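Local coordinates for protein nigerythrin (Desulfovibrio vulgaris subsp. vulgaris, PDB 1YUZ) that shows NADH peroxidase activity in vitro and carries a diiron centre and a rubredoxin-like iron centre, which probably serve in peroxide reduction, at residues B[104-115]-B[156-164]. Residues are numbered along the deposited sequence; the frame is centred on the assembly and turned at random.
With FE2 (Fe (II) ion), chain G.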
loop_
_atom_site.group_PDB
_atom_site.type_symbol
_atom_site.label_atom_id
_atom_site.label_comp_id
_atom_site.label_asym_id
_atom_site.label_seq_id
_atom_site.Cartn_x
_atom_site.Cartn_y
_atom_site.Cartn_z
ATOM N N CYS B 104 12.619 8.994 5.721
ATOM C CA CYS B 104 11.299 9.244 5.168
ATOM C C CYS B 104 10.673 8.070 4.430
ATOM O O CYS B 104 9.492 7.776 4.628
ATOM C CB CYS B 104 11.346 10.465 4.252
ATOM S SG CYS B 104 9.719 11.102 3.842
ATOM N N ASP B 105 11.447 7.396 3.585
ATOM C CA ASP B 105 10.898 6.271 2.842
ATOM C C ASP B 105 10.416 5.171 3.779
ATOM O O ASP B 105 9.329 4.631 3.596
ATOM C CB ASP B 105 11.921 5.739 1.814
ATOM C CG ASP B 105 13.170 5.144 2.450
ATOM O OD1 ASP B 105 13.675 5.692 3.454
ATOM O OD2 ASP B 105 13.668 4.128 1.912
ATOM N N LEU B 106 11.202 4.863 4.804
ATOM C CA LEU B 106 10.809 3.835 5.757
ATOM C C LEU B 106 9.604 4.280 6.581
ATOM O O LEU B 106 8.780 3.454 6.975
ATOM C CB LEU B 106 11.983 3.477 6.670
ATOM C CG LEU B 106 13.128 2.751 5.959
ATOM C CD1 LEU B 106 14.242 2.473 6.946
ATOM C CD2 LEU B 106 12.622 1.458 5.348
ATOM N N ASN B 107 9.486 5.580 6.834
ATOM C CA ASN B 107 8.341 6.073 7.589
ATOM C C ASN B 107 7.081 5.898 6.747
ATOM O O ASN B 107 6.024 5.546 7.269
ATOM C CB ASN B 107 8.518 7.543 7.971
ATOM C CG ASN B 107 9.679 7.763 8.918
ATOM O OD1 ASN B 107 10.122 6.839 9.598
ATOM N ND2 ASN B 107 10.165 8.994 8.978
ATOM N N LEU B 108 7.191 6.145 5.445
ATOM C CA LEU B 108 6.051 5.967 4.554
ATOM C C LEU B 108 5.641 4.497 4.543
ATOM O O LEU B 108 4.459 4.183 4.511
ATOM C CB LEU B 108 6.399 6.423 3.136
ATOM C CG LEU B 108 6.430 7.935 2.912
ATOM C CD1 LEU B 108 7.063 8.236 1.564
ATOM C CD2 LEU B 108 5.021 8.497 2.975
ATOM N N ILE B 109 6.620 3.595 4.571
ATOM C CA ILE B 109 6.324 2.164 4.587
ATOM C C ILE B 109 5.677 1.786 5.924
ATOM O O ILE B 109 4.714 1.021 5.960
ATOM C CB ILE B 109 7.608 1.325 4.359
ATOM C CG1 ILE B 109 8.103 1.513 2.919
ATOM C CG2 ILE B 109 7.338 -0.146 4.664
ATOM C CD1 ILE B 109 7.142 1.001 1.845
ATOM N N SER B 110 6.200 2.325 7.021
ATOM C CA SER B 110 5.630 2.055 8.336
ATOM C C SER B 110 4.184 2.542 8.341
ATOM O O SER B 110 3.286 1.866 8.842
ATOM C CB SER B 110 6.431 2.788 9.413
ATOM O OG SER B 110 5.835 2.638 10.688
ATOM N N GLY B 111 3.963 3.723 7.777
ATOM C CA GLY B 111 2.619 4.260 7.712
ATOM C C GLY B 111 1.715 3.363 6.886
ATOM O O GLY B 111 0.618 3.013 7.317
ATOM N N ALA B 112 2.175 2.976 5.701
ATOM C CA ALA B 112 1.381 2.119 4.835
ATOM C C ALA B 112 1.025 0.809 5.525
ATOM O O ALA B 112 -0.116 0.356 5.449
ATOM C CB ALA B 112 2.132 1.846 3.544
ATOM N N ASN B 113 1.991 0.200 6.203
ATOM C CA ASN B 113 1.723 -1.060 6.883
ATOM C C ASN B 113 0.695 -0.894 7.988
ATOM O O ASN B 113 -0.174 -1.750 8.170
ATOM C CB ASN B 113 3.010 -1.656 7.451
ATOM C CG ASN B 113 3.910 -2.214 6.371
ATOM O OD1 ASN B 113 3.440 -2.603 5.304
ATOM N ND2 ASN B 113 5.211 -2.268 6.645
ATOM N N GLY B 114 0.786 0.209 8.718
ATOM C CA GLY B 114 -0.164 0.452 9.787
ATOM C C GLY B 114 -1.556 0.662 9.217
ATOM O O GLY B 114 -2.540 0.135 9.740
ATOM N N GLU B 115 -1.641 1.437 8.138
ATOM C CA GLU B 115 -2.917 1.714 7.490
ATOM C C GLU B 115 -3.536 0.422 6.977
ATOM O O GLU B 115 -4.741 0.206 7.122
ATOM C CB GLU B 115 -2.720 2.686 6.325
ATOM C CG GLU B 115 -2.246 4.074 6.731
ATOM C CD GLU B 115 -3.278 4.848 7.536
ATOM O OE1 GLU B 115 -4.460 4.451 7.555
ATOM O OE2 GLU B 115 -2.910 5.876 8.142
ATOM N N TYR B 156 0.259 6.882 0.895
ATOM C CA TYR B 156 1.620 6.662 1.367
ATOM C C TYR B 156 2.451 5.915 0.331
ATOM O O TYR B 156 3.616 6.238 0.117
ATOM C CB TYR B 156 1.604 5.887 2.685
ATOM C CG TYR B 156 1.227 6.719 3.896
ATOM C CD1 TYR B 156 0.594 6.135 4.992
ATOM C CD2 TYR B 156 1.563 8.072 3.976
ATOM C CE1 TYR B 156 0.313 6.870 6.139
ATOM C CE2 TYR B 156 1.288 8.818 5.119
ATOM C CZ TYR B 156 0.666 8.212 6.196
ATOM O OH TYR B 156 0.416 8.944 7.338
ATOM N N LEU B 157 1.860 4.916 -0.317
ATOM C CA LEU B 157 2.591 4.164 -1.328
ATOM C C LEU B 157 2.878 5.041 -2.545
ATOM O O LEU B 157 3.951 4.955 -3.138
ATOM C CB LEU B 157 1.806 2.911 -1.731
ATOM C CG LEU B 157 1.630 1.891 -0.598
ATOM C CD1 LEU B 157 0.641 0.817 -1.001
ATOM C CD2 LEU B 157 2.969 1.272 -0.250
ATOM N N ALA B 158 1.928 5.896 -2.913
ATOM C CA ALA B 158 2.123 6.795 -4.048
ATOM C C ALA B 158 3.273 7.746 -3.732
ATOM O O ALA B 158 4.133 8.003 -4.573
ATOM C CB ALA B 158 0.849 7.588 -4.316
ATOM N N ALA B 159 3.288 8.265 -2.510
ATOM C CA ALA B 159 4.337 9.188 -2.091
ATOM C C ALA B 159 5.689 8.487 -2.071
ATOM O O ALA B 159 6.713 9.085 -2.394
ATOM C CB ALA B 159 4.017 9.744 -0.714
ATOM N N TYR B 160 5.689 7.215 -1.687
ATOM C CA TYR B 160 6.913 6.424 -1.635
ATOM C C TYR B 160 7.451 6.219 -3.051
ATOM O O TYR B 160 8.647 6.369 -3.301
ATOM C CB TYR B 160 6.610 5.071 -0.984
ATOM C CG TYR B 160 7.782 4.119 -0.873
ATOM C CD1 TYR B 160 8.611 4.126 0.249
ATOM C CD2 TYR B 160 8.020 3.164 -1.861
ATOM C CE1 TYR B 160 9.638 3.196 0.388
ATOM C CE2 TYR B 160 9.044 2.234 -1.733
ATOM C CZ TYR B 160 9.842 2.254 -0.604
ATOM O OH TYR B 160 10.824 1.305 -0.457
ATOM N N ASN B 161 6.564 5.885 -3.982
ATOM C CA ASN B 161 6.976 5.665 -5.362
ATOM C C ASN B 161 7.507 6.933 -6.012
ATOM O O ASN B 161 8.398 6.871 -6.859
ATOM C CB ASN B 161 5.814 5.105 -6.179
ATOM C CG ASN B 161 5.502 3.680 -5.811
ATOM O OD1 ASN B 161 6.390 2.944 -5.403
ATOM N ND2 ASN B 161 4.252 3.278 -5.958
ATOM N N ASP B 162 6.966 8.078 -5.609
ATOM C CA ASP B 162 7.396 9.361 -6.156
ATOM C C ASP B 162 8.178 10.168 -5.133
ATOM O O ASP B 162 8.165 11.398 -5.168
ATOM C CB ASP B 162 6.188 10.179 -6.611
ATOM C CG ASP B 162 5.506 9.582 -7.816
ATOM O OD1 ASP B 162 6.221 9.009 -8.665
ATOM O OD2 ASP B 162 4.265 9.697 -7.919
ATOM N N ILE B 163 8.875 9.484 -4.235
ATOM C CA ILE B 163 9.625 10.170 -3.195
ATOM C C ILE B 163 10.604 11.211 -3.737
ATOM O O ILE B 163 10.843 12.231 -3.095
ATOM C CB ILE B 163 10.372 9.157 -2.290
ATOM C CG1 ILE B 163 10.919 9.873 -1.055
ATOM C CG2 ILE B 163 11.492 8.478 -3.065
ATOM C CD1 ILE B 163 11.334 8.937 0.062
ATOM N N ASP B 164 11.154 10.970 -4.922
ATOM C CA ASP B 164 12.100 11.913 -5.507
ATOM C C ASP B 164 11.493 12.738 -6.637
ATOM O O ASP B 164 12.207 13.390 -7.405
ATOM C CB ASP B 164 13.339 11.158 -5.985
ATOM C CG ASP B 164 14.006 10.387 -4.859
ATOM O OD1 ASP B 164 14.328 11.016 -3.829
ATOM O OD2 ASP B 164 14.199 9.162 -5.000
HETATM FE FE FE2 G . -5.081 6.262 8.648
HETATM O O HOH W 1 12.410 1.746 1.628
HETATM O O HOH W 2 -4.527 5.118 10.518
#
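Y156 enters helix 104-115 as a knob, its ring lodged in the hole made by L108, G111, A112 and E115. This is knobs-into-holes packing between two helices of the ferritin-like four-helix bundle; the axes of the two segments approach to 9.0 Å and run antiparallel at 158°. G111 has no side chain, which lets the ring lie directly on the backbone, with Y156 CD1 3.5 Å from G111 C. L108 carries its CG beside the backbone N (chi1 -76°), a torsion that aims its branched end at the other helix: CD2 meets Y156 CD2 at 3.6 Å, while CD1 reaches the next turn at the backbone of Y160. A159 and A112 are small enough to let the helices close up, and A112 CB touches CD2 of L157.

One turn on from Y156, the Y160 ring stands up beside I109, its CG anti to the backbone N. CD1 of I109 lies over one ring face in a CH-pi contact, 3.8 Å from the centroid and 17° off the normal. The far end suits a tyrosine, for its hydroxyl shares a water with D105 OD2 and also has K146 of the second subunit as a partner; D105 OD1 is hydrogen-bonded to N17 of that subunit. Beyond the helix end, I163 CD1 packs on D105 CB.

At the other end E115, bent at chi2, crosses the Y156 ring at about a right angle, with CG at its edge, and turns its carboxylate to the iron(II) that E73, E149 and H152 also bind. The hydroxyl OH of Y47 hydrogen-bonds to OE2; both carboxylate oxygens grip the metal, E115 OE1 at 2.2 Å and OE2 at 2.3 Å from the iron(II) ion.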